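Local structure of BH1478 protein (Bacillus halodurans, 2QUP) at residues E75-G78 against D79-L83. The protein is of unknown function, a member of the DUF327 family that folds as a bundle of four long helices. Sequence-based numbering, arbitrary orientation.
Sequences EFVG and DAVEL
Phe76 and Ala80, one turn apart in helix 63-88, show how an i to i+4 pair in a helical bundle joins backbone bonding to burial. The amide N of Ala80 donates to Phe76 O at 2.7 Å, nearly in line with the carbonyl bond (170° at the oxygen), and the next rung, Val81 N to Val77 O, is 2.9 Å long. The rungs at Glu75 and Gly78 are longer: Asp79 N reaches Glu75 O at 3.3 Å, tilted from the carbonyl plane, and Glu82 N to Gly78 O is similar.

Among the side chains, Phe76 swings CG anti to its own nitrogen (chi1 -169°), which brings the CD2-CE2 side of the ring round until CE2 lies 3.7 Å from Ala80 CB, the methyl meeting the ring obliquely. Val77 and Val81 stand side by side and point the same way, with CG1 of the first 4.1 Å from CG2 of the second. Met47 and Ile50 of helix 27-60 and Leu140 of helix 126-144 touch Phe76, while Val105 of helix 98-120 touches both valines.

Asp79 can be followed outward from its backbone. CB rests beside Gly78 C and Phe76 O; CG, folded back beside the amide nitrogen (chi1 -72°), approaches Glu75 O; OD1 ends 3.6 Å from that carbonyl oxygen, and OD2 lies near Gly78 C. OD1 also stands 4.6 Å from Glu75 OE1, a pairing of like charges that probably costs some energy. With an alanine at Asp79, the carboxylate is gone, and the place it fills beside the Glu75 carbonyl would probably be left open.

Main-chain bonds thus run through the whole turn; Phe76, Val77, Ala80 and Val81 add apolar contacts that tie it to the bundle, whereas Glu75 and Asp79, which touch Leu46 and Leu43 of helix 27-60, bring like charges near each other.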
loop_
_atom_site.group_PDB
_atom_site.type_symbol
_atom_site.label_atom_id
_atom_site.label_comp_id
_atom_site.label_asym_id
_atom_site.label_seq_id
_atom_site.Cartn_x
_atom_site.Cartn_y
_atom_site.Cartn_z
ATOM N N GLU A 75 -1.271 0.312 -7.324
ATOM C CA GLU A 75 -2.596 0.963 -7.315
ATOM C C GLU A 75 -2.982 1.562 -5.949
ATOM O O GLU A 75 -3.630 2.612 -5.875
ATOM C CB GLU A 75 -3.676 -0.019 -7.724
ATOM C CG GLU A 75 -5.045 0.636 -7.866
ATOM C CD GLU A 75 -6.136 -0.358 -8.101
ATOM O OE1 GLU A 75 -7.290 0.066 -8.364
ATOM O OE2 GLU A 75 -5.827 -1.565 -8.025
ATOM N N PHE A 76 -2.606 0.859 -4.886
ATOM C CA PHE A 76 -2.817 1.296 -3.517
ATOM C C PHE A 76 -2.057 2.586 -3.234
ATOM O O PHE A 76 -2.655 3.537 -2.752
ATOM C CB PHE A 76 -2.349 0.210 -2.530
ATOM C CG PHE A 76 -2.756 0.463 -1.099
ATOM C CD1 PHE A 76 -3.855 -0.202 -0.550
ATOM C CD2 PHE A 76 -2.035 1.364 -0.294
ATOM C CE1 PHE A 76 -4.244 0.026 0.796
ATOM C CE2 PHE A 76 -2.418 1.611 1.044
ATOM C CZ PHE A 76 -3.508 0.930 1.604
ATOM N N VAL A 77 -0.739 2.580 -3.484
ATOM C CA VAL A 77 0.110 3.748 -3.319
ATOM C C VAL A 77 -0.502 5.007 -3.940
ATOM O O VAL A 77 -0.628 6.021 -3.270
ATOM C CB VAL A 77 1.520 3.525 -3.839
ATOM C CG1 VAL A 77 2.348 4.828 -3.780
ATOM C CG2 VAL A 77 2.220 2.441 -3.011
ATOM N N GLY A 78 -0.908 4.916 -5.198
ATOM C CA GLY A 78 -1.582 6.028 -5.884
ATOM C C GLY A 78 -2.736 6.560 -5.075
ATOM O O GLY A 78 -2.810 7.754 -4.809
ATOM N N ASP A 79 -3.629 5.663 -4.663
ATOM C CA ASP A 79 -4.853 6.055 -3.965
ATOM C C ASP A 79 -4.621 6.508 -2.533
ATOM O O ASP A 79 -5.330 7.373 -2.039
ATOM C CB ASP A 79 -5.875 4.923 -3.984
ATOM C CG ASP A 79 -6.487 4.707 -5.354
ATOM O OD1 ASP A 79 -7.109 3.645 -5.557
ATOM O OD2 ASP A 79 -6.351 5.588 -6.231
ATOM N N ALA A 80 -3.642 5.902 -1.865
ATOM C CA ALA A 80 -3.292 6.271 -0.506
ATOM C C ALA A 80 -2.591 7.621 -0.388
ATOM O O ALA A 80 -2.880 8.374 0.550
ATOM C CB ALA A 80 -2.455 5.194 0.141
ATOM N N VAL A 81 -1.676 7.922 -1.315
ATOM C CA VAL A 81 -1.055 9.266 -1.399
ATOM C C VAL A 81 -2.102 10.349 -1.621
ATOM O O VAL A 81 -2.075 11.378 -0.964
ATOM C CB VAL A 81 0.046 9.380 -2.495
ATOM C CG1 VAL A 81 0.636 10.803 -2.542
ATOM C CG2 VAL A 81 1.176 8.423 -2.241
ATOM N N GLU A 82 -3.030 10.100 -2.538
ATOM C CA GLU A 82 -4.101 11.046 -2.830
ATOM C C GLU A 82 -4.968 11.328 -1.610
ATOM O O GLU A 82 -5.245 12.490 -1.318
ATOM C CB GLU A 82 -4.960 10.550 -3.986
ATOM C CG GLU A 82 -5.767 11.647 -4.648
ATOM C CD GLU A 82 -6.961 11.117 -5.401
ATOM O OE1 GLU A 82 -7.692 11.936 -5.993
ATOM O OE2 GLU A 82 -7.171 9.882 -5.403
ATOM N N LEU A 83 -5.364 10.275 -0.889
ATOM C CA LEU A 83 -6.034 10.430 0.406
ATOM C C LEU A 83 -5.177 11.107 1.487
ATOM O O LEU A 83 -5.638 12.047 2.131
ATOM C CB LEU A 83 -6.578 9.088 0.915
ATOM C CG LEU A 83 -7.410 9.118 2.202
ATOM C CD1 LEU A 83 -8.673 9.979 2.042
ATOM C CD2 LEU A 83 -7.754 7.713 2.676
#